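Succinate dehydrogenase subunit A (Mycolicibacterium smegmatis, PDB 7D6V) binds FAD in a membrane-linked succinate dehydrogenase, where it probably oxidises succinate to fumarate and passes the electrons on toward quinone. Local coordinates at residues L240-F248 against A553-H564; E571-T579 against E619-L627. All coordinates share one frame; numbering follows the deposited sequence.

Interaction 1 (L240-F248 against A553-H564); sequences LINMEFIQF and AALQRTESRGGH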
loop_
_atom_site.group_PDB
_atom_site.type_symbol
_atom_site.label_atom_id
_atom_site.label_comp_id
_atom_site.label_asym_id
_atom_site.label_seq_id
_atom_site.Cartn_x
_atom_site.Cartn_y
_atom_site.Cartn_z
ATOM N N LEU A 240 6.840 28.013 -17.047
ATOM C CA LEU A 240 5.897 26.908 -17.109
ATOM C C LEU A 240 5.287 26.852 -18.502
ATOM O O LEU A 240 5.081 27.884 -19.145
ATOM C CB LEU A 240 4.797 27.065 -16.054
ATOM C CG LEU A 240 4.949 26.357 -14.705
ATOM C CD1 LEU A 240 6.283 26.658 -14.063
ATOM C CD2 LEU A 240 3.825 26.781 -13.785
ATOM N N ILE A 241 5.007 25.638 -18.972
ATOM C CA ILE A 241 4.416 25.433 -20.286
ATOM C C ILE A 241 3.220 24.504 -20.153
ATOM O O ILE A 241 3.127 23.702 -19.224
ATOM C CB ILE A 241 5.417 24.852 -21.307
ATOM C CG1 ILE A 241 6.025 23.552 -20.786
ATOM C CG2 ILE A 241 6.506 25.844 -21.608
ATOM C CD1 ILE A 241 6.694 22.732 -21.856
ATOM N N ASN A 242 2.300 24.626 -21.110
ATOM C CA ASN A 242 1.174 23.705 -21.268
ATOM C C ASN A 242 0.326 23.601 -20.006
ATOM O O ASN A 242 -0.213 22.537 -19.699
ATOM C CB ASN A 242 1.656 22.316 -21.692
ATOM C CG ASN A 242 2.319 22.322 -23.045
ATOM O OD1 ASN A 242 2.177 23.269 -23.814
ATOM N ND2 ASN A 242 3.055 21.263 -23.344
ATOM N N MET A 243 0.183 24.702 -19.269
ATOM C CA MET A 243 -0.566 24.653 -18.021
ATOM C C MET A 243 -2.067 24.536 -18.239
ATOM O O MET A 243 -2.790 24.232 -17.287
ATOM C CB MET A 243 -0.257 25.886 -17.173
ATOM C CG MET A 243 1.097 25.835 -16.488
ATOM S SD MET A 243 1.537 24.190 -15.899
ATOM C CE MET A 243 0.700 24.148 -14.322
ATOM N N GLU A 244 -2.548 24.762 -19.459
ATOM C CA GLU A 244 -3.957 24.600 -19.784
ATOM C C GLU A 244 -4.328 23.162 -20.108
ATOM O O GLU A 244 -5.502 22.886 -20.368
ATOM C CB GLU A 244 -4.330 25.498 -20.967
ATOM C CG GLU A 244 -3.692 25.093 -22.283
ATOM C CD GLU A 244 -2.312 25.688 -22.485
ATOM O OE1 GLU A 244 -1.523 25.728 -21.521
ATOM O OE2 GLU A 244 -2.011 26.118 -23.615
ATOM N N PHE A 245 -3.368 22.247 -20.100
ATOM C CA PHE A 245 -3.601 20.859 -20.478
ATOM C C PHE A 245 -3.650 20.021 -19.209
ATOM O O PHE A 245 -2.616 19.654 -18.648
ATOM C CB PHE A 245 -2.524 20.382 -21.443
ATOM C CG PHE A 245 -2.640 20.992 -22.801
ATOM C CD1 PHE A 245 -1.741 21.948 -23.223
ATOM C CD2 PHE A 245 -3.664 20.623 -23.648
ATOM C CE1 PHE A 245 -1.858 22.519 -24.463
ATOM C CE2 PHE A 245 -3.783 21.187 -24.893
ATOM C CZ PHE A 245 -2.879 22.134 -25.302
ATOM N N ILE A 246 -4.863 19.721 -18.763
ATOM C CA ILE A 246 -5.107 18.942 -17.559
ATOM C C ILE A 246 -5.997 17.773 -17.937
ATOM O O ILE A 246 -6.999 17.951 -18.637
ATOM C CB ILE A 246 -5.756 19.795 -16.454
ATOM C CG1 ILE A 246 -4.766 20.837 -15.940
ATOM C CG2 ILE A 246 -6.248 18.920 -15.318
ATOM C CD1 ILE A 246 -5.366 21.811 -14.970
ATOM N N GLN A 247 -5.627 16.579 -17.490
ATOM C CA GLN A 247 -6.444 15.403 -17.739
ATOM C C GLN A 247 -7.612 15.377 -16.765
ATOM O O GLN A 247 -7.423 15.458 -15.547
ATOM C CB GLN A 247 -5.611 14.133 -17.622
ATOM C CG GLN A 247 -6.293 12.914 -18.205
ATOM C CD GLN A 247 -5.313 11.875 -18.683
ATOM O OE1 GLN A 247 -4.683 12.030 -19.726
ATOM N NE2 GLN A 247 -5.164 10.810 -17.909
ATOM N N PHE A 248 -8.820 15.298 -17.308
ATOM C CA PHE A 248 -10.028 15.106 -16.526
ATOM C C PHE A 248 -10.668 13.794 -16.942
ATOM O O PHE A 248 -10.849 13.540 -18.136
ATOM C CB PHE A 248 -11.026 16.241 -16.741
ATOM C CG PHE A 248 -10.573 17.572 -16.227
ATOM C CD1 PHE A 248 -10.003 18.497 -17.081
ATOM C CD2 PHE A 248 -10.757 17.918 -14.903
ATOM C CE1 PHE A 248 -9.599 19.727 -16.619
ATOM C CE2 PHE A 248 -10.355 19.150 -14.435
ATOM C CZ PHE A 248 -9.777 20.055 -15.293
ATOM N N ALA A 553 -3.587 30.575 -19.223
ATOM C CA ALA A 553 -3.270 29.738 -20.377
ATOM C C ALA A 553 -4.537 29.245 -21.067
ATOM O O ALA A 553 -4.633 29.271 -22.303
ATOM C CB ALA A 553 -2.398 28.561 -19.947
ATOM N N ALA A 554 -5.527 28.804 -20.282
ATOM C CA ALA A 554 -6.771 28.315 -20.863
ATOM C C ALA A 554 -7.524 29.417 -21.588
ATOM O O ALA A 554 -8.181 29.155 -22.601
ATOM C CB ALA A 554 -7.651 27.700 -19.776
ATOM N N LEU A 555 -7.450 30.650 -21.089
ATOM C CA LEU A 555 -8.077 31.757 -21.802
ATOM C C LEU A 555 -7.339 32.069 -23.095
ATOM O O LEU A 555 -7.962 32.424 -24.101
ATOM C CB LEU A 555 -8.131 32.998 -20.914
ATOM C CG LEU A 555 -8.861 34.194 -21.526
ATOM C CD1 LEU A 555 -10.362 33.964 -21.516
ATOM C CD2 LEU A 555 -8.507 35.473 -20.800
ATOM N N GLN A 556 -6.012 31.949 -23.088
ATOM C CA GLN A 556 -5.247 32.363 -24.257
ATOM C C GLN A 556 -5.297 31.347 -25.392
ATOM O O GLN A 556 -5.268 31.746 -26.561
ATOM C CB GLN A 556 -3.797 32.638 -23.867
ATOM C CG GLN A 556 -3.075 33.530 -24.852
ATOM C CD GLN A 556 -2.062 34.426 -24.185
ATOM O OE1 GLN A 556 -2.202 34.774 -23.015
ATOM N NE2 GLN A 556 -1.029 34.804 -24.926
ATOM N N ARG A 557 -5.364 30.050 -25.094
ATOM C CA ARG A 557 -5.374 29.047 -26.163
ATOM C C ARG A 557 -6.784 28.920 -26.728
ATOM O O ARG A 557 -7.657 28.297 -26.123
ATOM C CB ARG A 557 -4.865 27.702 -25.659
ATOM C CG ARG A 557 -4.847 26.635 -26.745
ATOM C CD ARG A 557 -4.050 25.411 -26.348
ATOM N NE ARG A 557 -2.618 25.679 -26.318
ATOM C CZ ARG A 557 -1.779 25.374 -27.302
ATOM N NH1 ARG A 557 -2.228 24.792 -28.403
ATOM N NH2 ARG A 557 -0.491 25.654 -27.186
ATOM N N THR A 558 -7.004 29.496 -27.906
ATOM C CA THR A 558 -8.323 29.497 -28.541
ATOM C C THR A 558 -8.431 28.388 -29.588
ATOM O O THR A 558 -8.595 28.635 -30.782
ATOM C CB THR A 558 -8.612 30.863 -29.153
ATOM O OG1 THR A 558 -7.589 31.190 -30.102
ATOM C CG2 THR A 558 -8.651 31.928 -28.076
ATOM N N GLU A 559 -8.342 27.149 -29.113
ATOM C CA GLU A 559 -8.581 25.958 -29.920
ATOM C C GLU A 559 -8.650 24.776 -28.965
ATOM O O GLU A 559 -8.285 24.885 -27.793
ATOM C CB GLU A 559 -7.506 25.778 -31.002
ATOM C CG GLU A 559 -6.076 25.601 -30.507
ATOM C CD GLU A 559 -5.687 24.155 -30.299
ATOM O OE1 GLU A 559 -6.336 23.276 -30.894
ATOM O OE2 GLU A 559 -4.723 23.893 -29.555
ATOM N N SER A 560 -9.136 23.647 -29.471
ATOM C CA SER A 560 -9.330 22.450 -28.662
ATOM C C SER A 560 -8.314 21.392 -29.064
ATOM O O SER A 560 -8.090 21.164 -30.254
ATOM C CB SER A 560 -10.749 21.905 -28.817
ATOM O OG SER A 560 -11.705 22.828 -28.334
ATOM N N ARG A 561 -7.690 20.761 -28.075
ATOM C CA ARG A 561 -6.690 19.736 -28.356
ATOM C C ARG A 561 -6.480 18.908 -27.102
ATOM O O ARG A 561 -6.066 19.445 -26.072
ATOM C CB ARG A 561 -5.377 20.368 -28.815
ATOM C CG ARG A 561 -4.379 19.383 -29.386
ATOM C CD ARG A 561 -3.071 20.063 -29.738
ATOM N NE ARG A 561 -3.256 21.152 -30.686
ATOM C CZ ARG A 561 -3.153 21.020 -32.001
ATOM N NH1 ARG A 561 -2.863 19.841 -32.528
ATOM N NH2 ARG A 561 -3.338 22.064 -32.789
ATOM N N GLY A 562 -6.757 17.616 -27.187
ATOM C CA GLY A 562 -6.491 16.725 -26.071
ATOM C C GLY A 562 -7.318 17.081 -24.854
ATOM O O GLY A 562 -8.553 17.113 -24.896
ATOM N N GLY A 563 -6.633 17.356 -23.745
ATOM C CA GLY A 563 -7.300 17.637 -22.490
ATOM C C GLY A 563 -7.860 19.033 -22.344
ATOM O O GLY A 563 -8.536 19.307 -21.349
ATOM N N HIS A 564 -7.597 19.923 -23.296
ATOM C CA HIS A 564 -8.085 21.297 -23.253
ATOM C C HIS A 564 -9.204 21.442 -24.275
ATOM O O HIS A 564 -8.958 21.398 -25.483
ATOM C CB HIS A 564 -6.958 22.288 -23.526
ATOM C CG HIS A 564 -7.432 23.676 -23.822
ATOM N ND1 HIS A 564 -8.019 24.481 -22.871
ATOM C CD2 HIS A 564 -7.403 24.403 -24.963
ATOM C CE1 HIS A 564 -8.333 25.643 -23.413
ATOM N NE2 HIS A 564 -7.969 25.621 -24.681
#
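Glu244 and Arg557 carry the ionic part of this buried contact. The carboxylate takes the NE hydrogen of the arginine, with Arg557 NE 2.8 Å from Glu244 OE2. OE2 is met on its anti side and the carboxylate and guanidinium planes stand 40° apart; NE alone makes the bond. Glu244 CG sits between the backbone N and the carbonyl carbon (chi1 68°), and the bend at chi2 turns the acid toward Arg557. The other end of the guanidinium is used as well: Arg557 NH1 donates in its own plane to Glu559 OE2 (2.9 Å) and also bonds Trp576 O, while NH2 bonds Thr579 O. Arg561 NE adds a weak bond to Glu559 OE2, its stronger partner being Asp573.

The aromatic contacts gather round Phe245. His564 turns its edge to the phenyl face in a T-shaped pair, centroids 6.0 Å apart and planes at 80°. The rim of the phenyl, at CZ, lies over one face of the Arg557 guanidinium, and Phe245 CZ is 3.6 Å from Arg557 CD. Arg561 O lies in the ring plane at the CE2 edge, where aromatic C-H groups are slightly positive. His564 NE2 in turn donates to Arg557 O (3.1 Å), a bond that, with a weak one from Arg500 at ND1, helps set the imidazole's rotation.

Close backbone packing calls for small residues. Glu244 CB rests 3.6 Å from Ala554 N near the end of helix 532-556, and Ala553 CB touches Glu244 OE1. Gly562 takes the positive phi of a type II' turn, and Gly563 brings bare backbone against Ile246.

With all three guanidinium nitrogens bonded, Arg557 is a buried cation beside two acids; its charge would probably favour the ionised form of Glu244, and the bridge ties the FAD-binding part to the C-terminal part.

Interaction 2 (E571-T579 against E619-L627); sequences EMDANWRNT and EKYYTPEEL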
loop_
_atom_site.group_PDB
_atom_site.type_symbol
_atom_site.label_atom_id
_atom_site.label_comp_id
_atom_site.label_asym_id
_atom_site.label_seq_id
_atom_site.Cartn_x
_atom_site.Cartn_y
_atom_site.Cartn_z
ATOM N N GLU A 571 -13.353 23.491 -32.845
ATOM C CA GLU A 571 -12.581 22.925 -33.942
ATOM C C GLU A 571 -11.244 22.473 -33.391
ATOM O O GLU A 571 -10.308 23.263 -33.257
ATOM C CB GLU A 571 -12.403 23.943 -35.061
ATOM C CG GLU A 571 -12.072 23.319 -36.398
ATOM C CD GLU A 571 -13.191 22.446 -36.922
ATOM O OE1 GLU A 571 -14.368 22.732 -36.612
ATOM O OE2 GLU A 571 -12.896 21.472 -37.647
ATOM N N MET A 572 -11.174 21.195 -33.038
ATOM C CA MET A 572 -9.930 20.615 -32.570
ATOM C C MET A 572 -8.817 20.890 -33.566
ATOM O O MET A 572 -9.040 20.917 -34.779
ATOM C CB MET A 572 -10.082 19.103 -32.365
ATOM C CG MET A 572 -11.075 18.698 -31.289
ATOM S SD MET A 572 -10.307 18.465 -29.674
ATOM C CE MET A 572 -9.015 17.286 -30.064
ATOM N N ASP A 573 -7.614 21.098 -33.041
ATOM C CA ASP A 573 -6.407 21.098 -33.853
ATOM C C ASP A 573 -6.445 22.207 -34.911
ATOM O O ASP A 573 -6.555 21.964 -36.115
ATOM C CB ASP A 573 -6.215 19.720 -34.499
ATOM C CG ASP A 573 -6.129 18.604 -33.478
ATOM O OD1 ASP A 573 -5.736 18.870 -32.328
ATOM O OD2 ASP A 573 -6.456 17.453 -33.829
ATOM N N ALA A 574 -6.378 23.445 -34.424
ATOM C CA ALA A 574 -5.990 24.554 -35.286
ATOM C C ALA A 574 -4.522 24.386 -35.673
ATOM O O ALA A 574 -3.906 23.349 -35.415
ATOM C CB ALA A 574 -6.227 25.888 -34.588
ATOM N N ASN A 575 -3.941 25.393 -36.334
ATOM C CA ASN A 575 -2.520 25.245 -36.628
ATOM C C ASN A 575 -1.782 25.121 -35.298
ATOM O O ASN A 575 -1.289 24.035 -34.994
ATOM C CB ASN A 575 -1.991 26.375 -37.535
ATOM C CG ASN A 575 -1.955 27.737 -36.867
ATOM O OD1 ASN A 575 -1.326 27.921 -35.827
ATOM N ND2 ASN A 575 -2.610 28.710 -37.487
ATOM N N TRP A 576 -1.669 26.204 -34.517
ATOM C CA TRP A 576 -1.645 26.205 -33.051
ATOM C C TRP A 576 -0.875 25.050 -32.415
ATOM O O TRP A 576 -1.068 24.758 -31.231
ATOM C CB TRP A 576 -3.078 26.198 -32.508
ATOM C CG TRP A 576 -3.559 27.520 -31.957
ATOM C CD1 TRP A 576 -4.587 28.278 -32.438
ATOM C CD2 TRP A 576 -3.041 28.227 -30.821
ATOM N NE1 TRP A 576 -4.737 29.411 -31.682
ATOM C CE2 TRP A 576 -3.801 29.404 -30.682
ATOM C CE3 TRP A 576 -2.009 27.981 -29.913
ATOM C CZ2 TRP A 576 -3.560 30.332 -29.672
ATOM C CZ3 TRP A 576 -1.772 28.903 -28.911
ATOM C CH2 TRP A 576 -2.544 30.063 -28.800
ATOM N N ARG A 577 0.006 24.402 -33.169
ATOM C CA ARG A 577 0.701 23.209 -32.705
ATOM C C ARG A 577 2.168 23.457 -32.431
ATOM O O ARG A 577 2.735 22.826 -31.539
ATOM C CB ARG A 577 0.556 22.081 -33.735
ATOM C CG ARG A 577 0.850 20.689 -33.228
ATOM C CD ARG A 577 1.568 19.886 -34.297
ATOM N NE ARG A 577 2.537 20.702 -35.019
ATOM C CZ ARG A 577 3.760 20.973 -34.579
ATOM N NH1 ARG A 577 4.573 21.723 -35.304
ATOM N NH2 ARG A 577 4.173 20.495 -33.414
ATOM N N ASN A 578 2.789 24.358 -33.180
ATOM C CA ASN A 578 4.106 24.885 -32.842
ATOM C C ASN A 578 3.998 26.158 -32.006
ATOM O O ASN A 578 4.572 27.195 -32.327
ATOM C CB ASN A 578 4.914 25.103 -34.116
ATOM C CG ASN A 578 4.233 26.045 -35.088
ATOM O OD1 ASN A 578 3.177 26.605 -34.797
ATOM N ND2 ASN A 578 4.843 26.228 -36.253
ATOM N N THR A 579 3.243 26.073 -30.914
ATOM C CA THR A 579 3.110 27.159 -29.952
ATOM C C THR A 579 2.943 26.554 -28.568
ATOM O O THR A 579 2.087 25.688 -28.372
ATOM C CB THR A 579 1.920 28.066 -30.283
ATOM O OG1 THR A 579 1.981 28.455 -31.660
ATOM C CG2 THR A 579 1.948 29.312 -29.421
ATOM N N GLU A 619 -0.953 15.350 -42.139
ATOM C CA GLU A 619 -1.687 16.465 -42.715
ATOM C C GLU A 619 -2.903 16.850 -41.890
ATOM O O GLU A 619 -3.532 17.871 -42.178
ATOM C CB GLU A 619 -2.105 16.127 -44.144
ATOM C CG GLU A 619 -1.042 16.442 -45.175
ATOM C CD GLU A 619 -1.539 16.293 -46.592
ATOM O OE1 GLU A 619 -2.527 15.563 -46.802
ATOM O OE2 GLU A 619 -0.941 16.911 -47.497
ATOM N N LYS A 620 -3.246 16.059 -40.879
ATOM C CA LYS A 620 -4.324 16.389 -39.965
ATOM C C LYS A 620 -3.854 17.194 -38.763
ATOM O O LYS A 620 -4.691 17.640 -37.972
ATOM C CB LYS A 620 -5.006 15.106 -39.485
ATOM C CG LYS A 620 -5.251 14.094 -40.586
ATOM C CD LYS A 620 -6.026 12.897 -40.074
ATOM C CE LYS A 620 -5.269 12.194 -38.966
ATOM N NZ LYS A 620 -5.719 10.787 -38.794
ATOM N N TYR A 621 -2.545 17.393 -38.606
ATOM C CA TYR A 621 -2.009 18.047 -37.420
ATOM C C TYR A 621 -1.037 19.164 -37.773
ATOM O O TYR A 621 -0.850 20.098 -36.989
ATOM C CB TYR A 621 -1.315 17.026 -36.521
ATOM C CG TYR A 621 -2.220 15.934 -36.005
ATOM C CD1 TYR A 621 -2.896 16.078 -34.804
ATOM C CD2 TYR A 621 -2.392 14.756 -36.715
ATOM C CE1 TYR A 621 -3.718 15.085 -34.326
ATOM C CE2 TYR A 621 -3.214 13.757 -36.245
ATOM C CZ TYR A 621 -3.873 13.927 -35.049
ATOM O OH TYR A 621 -4.694 12.934 -34.575
ATOM N N TYR A 622 -0.417 19.082 -38.942
ATOM C CA TYR A 622 0.642 19.999 -39.327
ATOM C C TYR A 622 0.202 20.867 -40.495
ATOM O O TYR A 622 -0.575 20.440 -41.353
ATOM C CB TYR A 622 1.918 19.240 -39.711
ATOM C CG TYR A 622 2.697 18.690 -38.541
ATOM C CD1 TYR A 622 3.912 19.240 -38.174
ATOM C CD2 TYR A 622 2.221 17.612 -37.813
ATOM C CE1 TYR A 622 4.624 18.742 -37.109
ATOM C CE2 TYR A 622 2.928 17.106 -36.749
ATOM C CZ TYR A 622 4.128 17.675 -36.400
ATOM O OH TYR A 622 4.835 17.171 -35.337
ATOM N N THR A 623 0.711 22.095 -40.516
ATOM C CA THR A 623 0.577 22.946 -41.680
ATOM C C THR A 623 1.441 22.391 -42.809
ATOM O O THR A 623 2.331 21.572 -42.572
ATOM C CB THR A 623 0.993 24.378 -41.346
ATOM O OG1 THR A 623 2.385 24.408 -41.014
ATOM C CG2 THR A 623 0.193 24.909 -40.172
ATOM N N PRO A 624 1.205 22.817 -44.056
ATOM C CA PRO A 624 2.063 22.343 -45.152
ATOM C C PRO A 624 3.482 22.874 -45.029
ATOM O O PRO A 624 4.019 23.499 -45.950
ATOM C CB PRO A 624 1.366 22.880 -46.409
ATOM C CG PRO A 624 0.459 23.954 -45.925
ATOM C CD PRO A 624 0.029 23.544 -44.560
ATOM N N GLU A 625 4.093 22.620 -43.873
ATOM C CA GLU A 625 5.433 23.073 -43.548
ATOM C C GLU A 625 6.476 21.972 -43.642
ATOM O O GLU A 625 7.667 22.264 -43.487
ATOM C CB GLU A 625 5.456 23.655 -42.131
ATOM C CG GLU A 625 5.441 22.592 -41.039
ATOM C CD GLU A 625 5.082 23.153 -39.677
ATOM O OE1 GLU A 625 4.778 24.359 -39.591
ATOM O OE2 GLU A 625 5.098 22.388 -38.692
ATOM N N GLU A 626 6.066 20.721 -43.867
ATOM C CA GLU A 626 7.021 19.623 -43.898
ATOM C C GLU A 626 8.021 19.791 -45.034
ATOM O O GLU A 626 9.207 20.042 -44.795
ATOM C CB GLU A 626 6.309 18.279 -44.064
ATOM C CG GLU A 626 5.407 17.861 -42.918
ATOM C CD GLU A 626 3.954 18.177 -43.179
ATOM O OE1 GLU A 626 3.643 18.691 -44.271
ATOM O OE2 GLU A 626 3.119 17.883 -42.304
ATOM N N LEU A 627 7.548 19.647 -46.271
ATOM C CA LEU A 627 8.336 19.804 -47.491
ATOM C C LEU A 627 9.573 18.910 -47.523
ATOM O O LEU A 627 10.387 19.021 -48.447
ATOM C CB LEU A 627 8.746 21.266 -47.702
ATOM C CG LEU A 627 7.614 22.294 -47.670
ATOM C CD1 LEU A 627 8.172 23.707 -47.588
ATOM C CD2 LEU A 627 6.705 22.142 -48.883
#
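Arg577 reaches from the loop 571-579 to Tyr621, Tyr622 and Glu625, and its atoms meet them in turn. CB and CG pass beside Tyr621 O, the chain leaving with CG anti to the backbone N (chi1 -162°). Two further bends, at chi2 and chi3, then fold it onto the phenol of Tyr622. CD, made slightly positive by its nitrogen neighbour, lies 3.6 Å from Tyr621 O and also sits over the face of the Tyr622 ring as a CH-pi contact, 4.0 Å from the centroid. NE follows over the centre of that ring. CZ is displaced toward the rim, 3.5 Å from Tyr622 CE1, and the guanidinium lies almost flat on the ring, planes 16° apart, as an off-centre cation-pi stack. At the tip the two amino groups part. Arg577 NH1 makes a weak, long salt bridge to Glu625 OE2 (3.5 Å), whose carboxylate stands nearly at right angles to the guanidinium. NH2 finds its stronger partner outside both loops, at Phe80 O.

Smaller contacts flank this side chain. Thr623 CG2 packs on Asn575 CB at 3.7 Å, a small apolar touch at the rim of the contact. Asp573 runs alongside Tyr621, bringing Asp573 OD2 3.7 Å from Tyr621 CE1, although its chief partner is Arg561.

Tyrosine suits its place because a flat, electron-rich face can receive both the methylene and the planar cation of an arginine. Neither loop is helix or strand, and the attraction between them probably rests largely on stacking, with the weakly bonded carboxylate adding a modest electrostatic pull.

The two contacts follow one another along the chain: interaction 1 joins 240-248, in the FAD-binding part, to 553-564, the end of helix 532-556 and the loop after it, and interaction 2 then joins 571-579 to 619-627 near the C-terminus. Their centres are 16 Å apart, on the same side of the subunit's centre. Segments 553-564 and 571-579 touch directly, through a probable hydrogen bond from Asp573 N to Ser560 O beside the ties that Arg557 makes. The C-terminal segments thus connect, contact by contact, with strands 240-241 and 246-253, where the side chain of Ile246 is about 11 Å from the FAD.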